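Local coordinates for protein shikimate dehydrogenase (NADP(+)) (Peptoclostridium difficile, PDB 5DZS) that probably catalyses the reversible NADPH-linked reduction of 3-dehydroshikimate to shikimate, a step in the biosynthesis of chorismate and so of the aromatic amino acids, at residues B[165-168]-B[169-172]; B[197-200]-B[201-205]; B[234-237]-B[238-241]; B[259-262]-B[263-267]. All coordinates share one frame; numbering follows the deposited sequence.

Interaction 1 of 4, residues B[165-168]-B[169-172]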
loop_
_atom_site.group_PDB
_atom_site.type_symbol
_atom_site.label_atom_id
_atom_site.label_comp_id
_atom_site.label_asym_id
_atom_site.label_seq_id
_atom_site.Cartn_x
_atom_site.Cartn_y
_atom_site.Cartn_z
ATOM N N ILE B 165 -21.839 -26.105 8.123
ATOM C CA ILE B 165 -23.077 -26.842 7.888
ATOM C C ILE B 165 -23.144 -27.297 6.443
ATOM O O ILE B 165 -22.338 -26.869 5.616
ATOM C CB ILE B 165 -24.332 -25.982 8.173
ATOM C CG1 ILE B 165 -24.385 -24.764 7.232
ATOM C CG2 ILE B 165 -24.353 -25.543 9.632
ATOM C CD1 ILE B 165 -25.647 -23.940 7.366
ATOM N N ASP B 166 -24.091 -28.188 6.150
ATOM C CA ASP B 166 -24.334 -28.609 4.771
ATOM C C ASP B 166 -25.673 -28.010 4.348
ATOM O O ASP B 166 -26.377 -27.421 5.168
ATOM C CB ASP B 166 -24.260 -30.135 4.576
ATOM C CG ASP B 166 -25.344 -30.889 5.314
ATOM O OD1 ASP B 166 -26.400 -30.313 5.646
ATOM O OD2 ASP B 166 -25.136 -32.097 5.540
ATOM N N TYR B 167 -26.016 -28.154 3.075
ATOM C CA TYR B 167 -27.230 -27.539 2.532
ATOM C C TYR B 167 -28.532 -28.146 3.083
ATOM O O TYR B 167 -29.604 -27.541 2.969
ATOM C CB TYR B 167 -27.180 -27.538 0.995
ATOM C CG TYR B 167 -26.209 -26.511 0.426
ATOM C CD1 TYR B 167 -24.831 -26.689 0.521
ATOM C CD2 TYR B 167 -26.673 -25.363 -0.207
ATOM C CE1 TYR B 167 -23.943 -25.750 0.001
ATOM C CE2 TYR B 167 -25.795 -24.419 -0.724
ATOM C CZ TYR B 167 -24.432 -24.618 -0.620
ATOM O OH TYR B 167 -23.552 -23.680 -1.144
ATOM N N GLU B 168 -28.426 -29.326 3.694
ATOM C CA GLU B 168 -29.572 -29.978 4.313
ATOM C C GLU B 168 -29.901 -29.275 5.620
ATOM O O GLU B 168 -31.057 -28.937 5.875
ATOM C CB GLU B 168 -29.282 -31.459 4.556
ATOM C CG GLU B 168 -29.032 -32.225 3.271
ATOM C CD GLU B 168 -30.224 -32.165 2.331
ATOM O OE1 GLU B 168 -31.379 -32.248 2.822
ATOM O OE2 GLU B 168 -30.001 -32.046 1.103
ATOM N N GLU B 169 -28.872 -29.039 6.437
ATOM C CA GLU B 169 -29.041 -28.333 7.706
ATOM C C GLU B 169 -29.487 -26.908 7.473
ATOM O O GLU B 169 -30.178 -26.325 8.291
ATOM C CB GLU B 169 -27.739 -28.292 8.495
ATOM C CG GLU B 169 -27.169 -29.644 8.879
ATOM C CD GLU B 169 -25.840 -29.493 9.581
ATOM O OE1 GLU B 169 -25.829 -29.268 10.812
ATOM O OE2 GLU B 169 -24.806 -29.616 8.898
ATOM N N LEU B 170 -29.055 -26.330 6.358
ATOM C CA LEU B 170 -29.410 -24.955 6.033
ATOM C C LEU B 170 -30.912 -24.751 5.898
ATOM O O LEU B 170 -31.405 -23.644 6.098
ATOM C CB LEU B 170 -28.719 -24.537 4.732
ATOM C CG LEU B 170 -29.006 -23.124 4.226
ATOM C CD1 LEU B 170 -28.636 -22.065 5.255
ATOM C CD2 LEU B 170 -28.245 -22.886 2.933
ATOM N N LYS B 171 -31.633 -25.826 5.573
ATOM C CA LYS B 171 -33.079 -25.762 5.404
ATOM C C LYS B 171 -33.789 -25.270 6.662
ATOM O O LYS B 171 -34.865 -24.678 6.571
ATOM C CB LYS B 171 -33.645 -27.136 5.028
ATOM C CG LYS B 171 -33.182 -27.702 3.696
ATOM C CD LYS B 171 -33.869 -29.038 3.419
ATOM C CE LYS B 171 -33.392 -29.643 2.108
ATOM N NZ LYS B 171 -33.988 -30.979 1.845
ATOM N N HIS B 172 -33.182 -25.506 7.826
ATOM C CA HIS B 172 -33.781 -25.118 9.110
ATOM C C HIS B 172 -33.144 -23.886 9.760
ATOM O O HIS B 172 -33.404 -23.607 10.928
ATOM C CB HIS B 172 -33.709 -26.295 10.092
ATOM C CG HIS B 172 -34.097 -27.604 9.484
ATOM N ND1 HIS B 172 -35.406 -27.944 9.220
ATOM C CD2 HIS B 172 -33.345 -28.657 9.084
ATOM C CE1 HIS B 172 -35.444 -29.148 8.677
ATOM N NE2 HIS B 172 -34.207 -29.603 8.586
#

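Interaction 2 of 4, residues B[197-200]-B[201-205]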
loop_
_atom_site.group_PDB
_atom_site.type_symbol
_atom_site.label_atom_id
_atom_site.label_comp_id
_atom_site.label_asym_id
_atom_site.label_seq_id
_atom_site.Cartn_x
_atom_site.Cartn_y
_atom_site.Cartn_z
ATOM N N LYS B 197 -35.757 -21.493 -3.187
ATOM C CA LYS B 197 -36.638 -20.408 -2.790
ATOM C C LYS B 197 -37.016 -20.537 -1.307
ATOM O O LYS B 197 -37.139 -19.538 -0.603
ATOM C CB LYS B 197 -37.900 -20.458 -3.664
ATOM C CG LYS B 197 -38.829 -19.273 -3.505
ATOM C CD LYS B 197 -40.074 -19.359 -4.380
ATOM C CE LYS B 197 -40.991 -20.504 -3.970
ATOM N NZ LYS B 197 -42.287 -20.478 -4.706
ATOM N N SER B 198 -37.201 -21.778 -0.848
ATOM C CA SER B 198 -37.563 -22.058 0.549
ATOM C C SER B 198 -36.499 -21.605 1.548
ATOM O O SER B 198 -36.825 -21.198 2.668
ATOM C CB SER B 198 -37.820 -23.550 0.736
ATOM O OG SER B 198 -38.877 -23.982 -0.096
ATOM N N ILE B 199 -35.230 -21.708 1.154
ATOM C CA ILE B 199 -34.124 -21.259 2.007
ATOM C C ILE B 199 -34.029 -19.736 1.921
ATOM O O ILE B 199 -33.872 -19.059 2.939
ATOM C CB ILE B 199 -32.781 -21.913 1.607
ATOM C CG1 ILE B 199 -32.786 -23.400 1.992
ATOM C CG2 ILE B 199 -31.595 -21.196 2.275
ATOM C CD1 ILE B 199 -31.591 -24.179 1.467
ATOM N N ILE B 200 -34.151 -19.197 0.710
ATOM C CA ILE B 200 -34.092 -17.746 0.515
ATOM C C ILE B 200 -35.180 -17.044 1.318
ATOM O O ILE B 200 -34.987 -15.949 1.836
ATOM C CB ILE B 200 -34.205 -17.361 -0.974
ATOM C CG1 ILE B 200 -32.957 -17.855 -1.717
ATOM C CG2 ILE B 200 -34.330 -15.849 -1.120
ATOM C CD1 ILE B 200 -32.966 -17.625 -3.213
ATOM N N GLN B 201 -36.323 -17.697 1.442
ATOM C CA GLN B 201 -37.422 -17.119 2.190
ATOM C C GLN B 201 -37.068 -16.875 3.668
ATOM O O GLN B 201 -37.650 -15.998 4.296
ATOM C CB GLN B 201 -38.641 -18.023 2.071
ATOM C CG GLN B 201 -39.925 -17.415 2.589
ATOM C CD GLN B 201 -41.117 -18.273 2.249
ATOM O OE1 GLN B 201 -40.983 -19.293 1.569
ATOM N NE2 GLN B 201 -42.296 -17.866 2.710
ATOM N N ASN B 202 -36.088 -17.612 4.203
ATOM C CA ASN B 202 -35.708 -17.478 5.620
ATOM C C ASN B 202 -34.689 -16.378 5.942
ATOM O O ASN B 202 -34.198 -16.308 7.072
ATOM C CB ASN B 202 -35.191 -18.824 6.165
ATOM C CG ASN B 202 -36.252 -19.907 6.174
ATOM O OD1 ASN B 202 -37.453 -19.627 6.227
ATOM N ND2 ASN B 202 -35.809 -21.162 6.150
ATOM N N PHE B 203 -34.381 -15.527 4.966
ATOM C CA PHE B 203 -33.414 -14.441 5.164
ATOM C C PHE B 203 -34.003 -13.117 4.712
ATOM O O PHE B 203 -34.939 -13.097 3.916
ATOM C CB PHE B 203 -32.082 -14.770 4.457
ATOM C CG PHE B 203 -31.386 -15.945 5.070
ATOM C CD1 PHE B 203 -31.746 -17.238 4.716
ATOM C CD2 PHE B 203 -30.437 -15.769 6.066
ATOM C CE1 PHE B 203 -31.150 -18.332 5.323
ATOM C CE2 PHE B 203 -29.830 -16.855 6.668
ATOM C CZ PHE B 203 -30.188 -18.139 6.299
ATOM N N ASP B 204 -33.473 -12.025 5.260
ATOM C CA ASP B 204 -33.930 -10.666 4.940
ATOM C C ASP B 204 -33.094 -9.971 3.867
ATOM O O ASP B 204 -33.617 -9.154 3.103
ATOM C CB ASP B 204 -33.882 -9.785 6.194
ATOM C CG ASP B 204 -34.877 -10.204 7.253
ATOM O OD1 ASP B 204 -35.939 -10.772 6.912
ATOM O OD2 ASP B 204 -34.603 -9.937 8.441
ATOM N N ILE B 205 -31.801 -10.294 3.818
ATOM C CA ILE B 205 -30.865 -9.638 2.898
ATOM C C ILE B 205 -30.064 -10.675 2.122
ATOM O O ILE B 205 -29.547 -11.625 2.714
ATOM C CB ILE B 205 -29.875 -8.755 3.687
ATOM C CG1 ILE B 205 -30.645 -7.745 4.561
ATOM C CG2 ILE B 205 -28.902 -8.053 2.746
ATOM C CD1 ILE B 205 -29.774 -6.988 5.542
#

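Interaction 3 of 4, residues B[234-237]-B[238-241]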
loop_
_atom_site.group_PDB
_atom_site.type_symbol
_atom_site.label_atom_id
_atom_site.label_comp_id
_atom_site.label_asym_id
_atom_site.label_seq_id
_atom_site.Cartn_x
_atom_site.Cartn_y
_atom_site.Cartn_z
ATOM N N TYR B 234 -20.323 -3.421 -7.444
ATOM C CA TYR B 234 -19.620 -2.370 -6.713
ATOM C C TYR B 234 -18.303 -2.895 -6.143
ATOM O O TYR B 234 -17.277 -2.216 -6.167
ATOM C CB TYR B 234 -20.515 -1.799 -5.599
ATOM C CG TYR B 234 -20.041 -0.495 -5.024
ATOM C CD1 TYR B 234 -20.316 0.699 -5.676
ATOM C CD2 TYR B 234 -19.325 -0.442 -3.835
ATOM C CE1 TYR B 234 -19.900 1.903 -5.160
ATOM C CE2 TYR B 234 -18.903 0.776 -3.309
ATOM C CZ TYR B 234 -19.196 1.936 -3.977
ATOM O OH TYR B 234 -18.808 3.181 -3.503
ATOM N N MET B 235 -18.342 -4.111 -5.617
ATOM C CA MET B 235 -17.161 -4.741 -5.058
ATOM C C MET B 235 -16.127 -4.968 -6.154
ATOM O O MET B 235 -14.932 -4.742 -5.960
ATOM C CB MET B 235 -17.530 -6.049 -4.373
ATOM C CG MET B 235 -16.356 -6.832 -3.867
ATOM S SD MET B 235 -16.988 -8.132 -2.805
ATOM C CE MET B 235 -15.492 -9.087 -2.533
ATOM N N LEU B 236 -16.576 -5.404 -7.321
ATOM C CA LEU B 236 -15.630 -5.628 -8.416
ATOM C C LEU B 236 -14.896 -4.335 -8.804
ATOM O O LEU B 236 -13.713 -4.334 -9.112
ATOM C CB LEU B 236 -16.329 -6.208 -9.648
ATOM C CG LEU B 236 -16.841 -7.642 -9.532
ATOM C CD1 LEU B 236 -17.565 -8.044 -10.802
ATOM C CD2 LEU B 236 -15.705 -8.618 -9.231
ATOM N N VAL B 237 -15.608 -3.223 -8.845
ATOM C CA VAL B 237 -14.976 -1.963 -9.200
ATOM C C VAL B 237 -14.026 -1.528 -8.078
ATOM O O VAL B 237 -12.900 -1.095 -8.332
ATOM C CB VAL B 237 -16.033 -0.875 -9.509
ATOM C CG1 VAL B 237 -15.335 0.433 -9.837
ATOM C CG2 VAL B 237 -16.910 -1.290 -10.670
ATOM N N GLY B 238 -14.466 -1.630 -6.831
ATOM C CA GLY B 238 -13.578 -1.256 -5.723
ATOM C C GLY B 238 -12.317 -2.076 -5.681
ATOM O O GLY B 238 -11.228 -1.526 -5.450
ATOM N N GLN B 239 -12.453 -3.383 -5.884
ATOM C CA GLN B 239 -11.260 -4.251 -5.899
ATOM C C GLN B 239 -10.320 -3.907 -7.051
ATOM O O GLN B 239 -9.077 -3.988 -6.913
ATOM C CB GLN B 239 -11.685 -5.676 -5.991
ATOM C CG GLN B 239 -12.367 -6.122 -4.757
ATOM C CD GLN B 239 -12.714 -7.583 -4.850
ATOM O OE1 GLN B 239 -13.483 -8.026 -5.736
ATOM N NE2 GLN B 239 -12.144 -8.355 -3.949
ATOM N N ALA B 240 -10.850 -3.519 -8.204
ATOM C CA ALA B 240 -9.996 -3.151 -9.326
ATOM C C ALA B 240 -9.168 -1.912 -8.956
ATOM O O ALA B 240 -7.960 -1.824 -9.225
ATOM C CB ALA B 240 -10.790 -2.902 -10.596
ATOM N N ILE B 241 -9.829 -0.934 -8.324
ATOM C CA ILE B 241 -9.159 0.307 -7.928
ATOM C C ILE B 241 -8.107 0.038 -6.845
ATOM O O ILE B 241 -6.975 0.553 -6.938
ATOM C CB ILE B 241 -10.204 1.367 -7.515
ATOM C CG1 ILE B 241 -10.990 1.804 -8.758
ATOM C CG2 ILE B 241 -9.549 2.573 -6.841
ATOM C CD1 ILE B 241 -12.237 2.616 -8.451
#

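Interaction 4 of 4, residues B[259-262]-B[263-267]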
loop_
_atom_site.group_PDB
_atom_site.type_symbol
_atom_site.label_atom_id
_atom_site.label_comp_id
_atom_site.label_asym_id
_atom_site.label_seq_id
_atom_site.Cartn_x
_atom_site.Cartn_y
_atom_site.Cartn_z
ATOM N N VAL B 259 -17.840 7.129 -9.891
ATOM C CA VAL B 259 -17.911 7.557 -11.289
ATOM C C VAL B 259 -17.849 6.320 -12.187
ATOM O O VAL B 259 -18.674 6.130 -13.082
ATOM C CB VAL B 259 -16.783 8.559 -11.640
ATOM C CG1 VAL B 259 -16.764 8.853 -13.125
ATOM C CG2 VAL B 259 -16.967 9.852 -10.855
ATOM N N ILE B 260 -16.896 5.443 -11.926
ATOM C CA ILE B 260 -16.761 4.266 -12.749
ATOM C C ILE B 260 -17.916 3.290 -12.625
ATOM O O ILE B 260 -18.386 2.734 -13.627
ATOM C CB ILE B 260 -15.434 3.565 -12.453
ATOM C CG1 ILE B 260 -14.283 4.477 -12.890
ATOM C CG2 ILE B 260 -15.402 2.194 -13.135
ATOM C CD1 ILE B 260 -12.904 3.943 -12.566
ATOM N N TYR B 261 -18.365 3.049 -11.394
ATOM C CA TYR B 261 -19.474 2.156 -11.150
ATOM C C TYR B 261 -20.765 2.635 -11.828
ATOM O O TYR B 261 -21.448 1.850 -12.468
ATOM C CB TYR B 261 -19.710 2.037 -9.636
ATOM C CG TYR B 261 -21.001 1.341 -9.227
ATOM C CD1 TYR B 261 -21.139 -0.038 -9.327
ATOM C CD2 TYR B 261 -22.080 2.062 -8.710
ATOM C CE1 TYR B 261 -22.300 -0.677 -8.942
ATOM C CE2 TYR B 261 -23.253 1.420 -8.326
ATOM C CZ TYR B 261 -23.351 0.047 -8.442
ATOM O OH TYR B 261 -24.513 -0.618 -8.069
ATOM N N ASN B 262 -21.094 3.911 -11.675
ATOM C CA ASN B 262 -22.316 4.438 -12.288
ATOM C C ASN B 262 -22.260 4.408 -13.808
ATOM O O ASN B 262 -23.264 4.106 -14.470
ATOM C CB ASN B 262 -22.615 5.854 -11.780
ATOM C CG ASN B 262 -22.981 5.880 -10.304
ATOM O OD1 ASN B 262 -23.666 4.991 -9.800
ATOM N ND2 ASN B 262 -22.536 6.916 -9.608
ATOM N N GLU B 263 -21.099 4.732 -14.378
ATOM C CA GLU B 263 -20.968 4.719 -15.829
ATOM C C GLU B 263 -21.055 3.284 -16.346
ATOM O O GLU B 263 -21.692 3.034 -17.372
ATOM C CB GLU B 263 -19.694 5.454 -16.295
ATOM C CG GLU B 263 -19.781 6.972 -16.095
ATOM C CD GLU B 263 -18.567 7.725 -16.611
ATOM O OE1 GLU B 263 -17.634 7.061 -17.127
ATOM O OE2 GLU B 263 -18.552 8.980 -16.492
ATOM N N LEU B 264 -20.456 2.336 -15.631
ATOM C CA LEU B 264 -20.501 0.929 -16.055
ATOM C C LEU B 264 -21.868 0.301 -15.871
ATOM O O LEU B 264 -22.316 -0.485 -16.709
ATOM C CB LEU B 264 -19.463 0.097 -15.297
ATOM C CG LEU B 264 -18.018 0.268 -15.721
ATOM C CD1 LEU B 264 -17.138 -0.488 -14.738
ATOM C CD2 LEU B 264 -17.809 -0.236 -17.143
ATOM N N LYS B 265 -22.538 0.665 -14.783
ATOM C CA LYS B 265 -23.864 0.140 -14.465
ATOM C C LYS B 265 -24.889 0.464 -15.565
ATOM O O LYS B 265 -25.914 -0.210 -15.676
ATOM C CB LYS B 265 -24.281 0.667 -13.089
ATOM C CG LYS B 265 -25.621 0.211 -12.550
ATOM C CD LYS B 265 -25.595 0.311 -11.029
ATOM C CE LYS B 265 -26.976 0.346 -10.405
ATOM N NZ LYS B 265 -27.619 1.675 -10.599
ATOM N N LEU B 266 -24.600 1.483 -16.379
ATOM C CA LEU B 266 -25.458 1.844 -17.516
ATOM C C LEU B 266 -25.054 1.072 -18.782
ATOM O O LEU B 266 -25.907 0.549 -19.498
ATOM C CB LEU B 266 -25.373 3.342 -17.809
ATOM C CG LEU B 266 -25.817 4.306 -16.713
ATOM C CD1 LEU B 266 -25.547 5.737 -17.154
ATOM C CD2 LEU B 266 -27.286 4.111 -16.359
ATOM N N GLU B 267 -23.748 1.013 -19.044
ATOM C CA GLU B 267 -23.197 0.341 -20.237
ATOM C C GLU B 267 -23.708 -1.077 -20.444
ATOM O O GLU B 267 -23.936 -1.491 -21.578
ATOM C CB GLU B 267 -21.673 0.310 -20.172
ATOM C CG GLU B 267 -21.028 1.682 -20.197
ATOM C CD GLU B 267 -19.681 1.692 -19.512
ATOM O OE1 GLU B 267 -18.839 0.819 -19.819
ATOM O OE2 GLU B 267 -19.455 2.594 -18.676
#

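Interaction 1 of 4, residues B[165-168]-B[169-172]
E169 folds its side chain back across D166, the two crossing at about a right angle. Its CB lies 3.7 Å from D166 O. A chi1 of -61° sets CG beside the residue's own backbone N, where it passes 3.4 Å from D166 OD1. From there the chain runs on extended, and OE2, whose place is less sure, lies near I165 CA and probably accepts D166 N. K152 pairs with E169 OE2 in a salt bridge, which probably eases the repulsion between this carboxylate and that of D166. In the other direction D166 OD1 receives E169 N at 2.9 Å in a nearly straight bond (168°), and it also draws a weak bond from E168 N, as in an Asx turn. Aspartate suits this position because its short carboxylate reaches amides just ahead in the chain. The backbone adds a bond of its own, L170 N to D166 O at 3.1 Å. On the exposed side E168 and K171 run side by side, and E168 OE1 meets K171 NZ at 3.1 Å in a salt bridge on the syn side of the carboxylate. The apolar side chains turn inward: I165 CD1 rests 4.1 Å from L170 CB. Strand 163-166, outermost of this chain's strands in the parallel sheet, bonds through I165 to strand 144-149, and L170 reaches over to V122 and L124 of strand 120-124.

Interaction 2 of 4, residues B[197-200]-B[201-205]
With chi1 at -66° and chi2 at 83°, F203 turns its ring so that one edge faces the backbone of I199. Its CD1 comes to 3.3 Å from I199 O, and that oxygen lies in the ring plane, where the weakly positive ring hydrogens point. The side chains meet more loosely beyond, I199 CG2 standing 4.2 Å from F203 CE1. The same I199 O also accepts N202 N at 2.9 Å, a bond that arrives well above the carbonyl plane, 56° out of it. Such steep three-residue bonds mark a chain that is tightening after the helix: Q201 N still reaches four residues back to K197 O, 2.9 Å away, whereas N202 N and F203 N each reach only three. The bond from F203 N to I200 O, at 3.2 Å, closes a type I turn from I200 to F203. N202 sits within the turn with its CB 3.5 Å from I199 O, a polar residue at a partly exposed bend. Q201 is polar and exposed, whereas the branched I199 and I200 are buried. Outside the two segments K227 NZ hydrogen-bonds the carbonyl oxygens of both Q201 and F203. I200 packs on F218 and I221 of helix 217-224; I199 and F203 both rest on I178. The turn delivers the chain from the short helix 197-200 into strand 205-208, a helix-to-strand connection of the Rossmann fold, whose parallel sheet here has the order 3-2-1-4-5-6 expected of an NADP-binding domain.

Interaction 3 of 4, residues B[234-237]-B[238-241]
G238 N donates to Y234 O at 2.9 Å in an almost straight bond (168°), one turn along the helix. The side chain of Y234 leaves in another direction, its OH bonded to D258 OD1 of helix 255-268. Next, Q239 N bonds M235 O at 2.8 Å, and the side chain lies back over the same carbonyl: chi1 of -68° sets Q239 CG 3.2 Å from M235 O. Beyond CG the two side chains meet obliquely, with Q239 OE1 3.6 Å from M235 CG and Q239 NE2 3.7 Å from M235 CE. The long, unbranched methionine thus flanks the amide with apolar surface, while NE2 finds its hydrogen-bond partner in D101 OD1. Q239, D101 and the adjacent N86 are all predicted to bind shikimate, so this turn of helix 233-248 probably forms part of the substrate pocket of the shikimate dehydrogenase fold. A240 follows, small enough to lie against I19 and H20 of helix 16-27, with its CB 3.6 Å from L236 O. At I241 the side chain runs alongside V237, its CD1 4.0 Å from V237 CG1, and both branched residues press on L257 of helix 255-268.

Interaction 4 of 4, residues B[259-262]-B[263-267]
The bond from K265 N to Y261 O, at 2.8 Å, joins two residues whose side chains also meet. K265 crosses Y261 obliquely at its hydroxyl end: K265 CD lies 3.3 Å from Y261 OH and 3.4 Å from Y261 CZ. Lysine suits this exposed place because its methylenes can lie against the aromatic group, and the bend at chi4 (-75°) turns the end of the chain aside after CD and CE have passed Y261 OH. The Y261 ring also makes an edge-to-face contact with Y234. One residue earlier in each segment, I260 and L264 lie side by side, CG2 of I260 being 3.6 Å from CD1 of L264. This is the buried stripe of an amphipathic helix, 255-268, near the end of the chain: I260 packs on V23 and I26 and L264 on Q18 and I19, all of helix 16-27, and I260 also touches V237 of helix 233-248. V259 and E263 belong to the exposed flank, where they run alongside one another with V259 CG1 3.8 Å from E263 OE2, while E263 N bonds V259 O at 3.1 Å. In the last turn L266 CG lies 3.4 Å from N262 O.

Interactions 1 and 2 belong to the parallel sheet's half of the molecule and touch each other, L170 CG lying 3.8 Å from I199 CG2. Both are partly buried turns beside strands: the first relies on carboxylates and charge pairs, the second on backbone bonds and a ring edge. Interactions 3 and 4 are regular helix turns on consecutive helices, in contact through Y234 with Y261 and V237 with I260. Of the four, interaction 3 is the most deeply buried and the one that includes a predicted shikimate-binding residue, whereas interaction 4 has a largely exposed face. The centres of interactions 1 and 4 are about 37 Å apart.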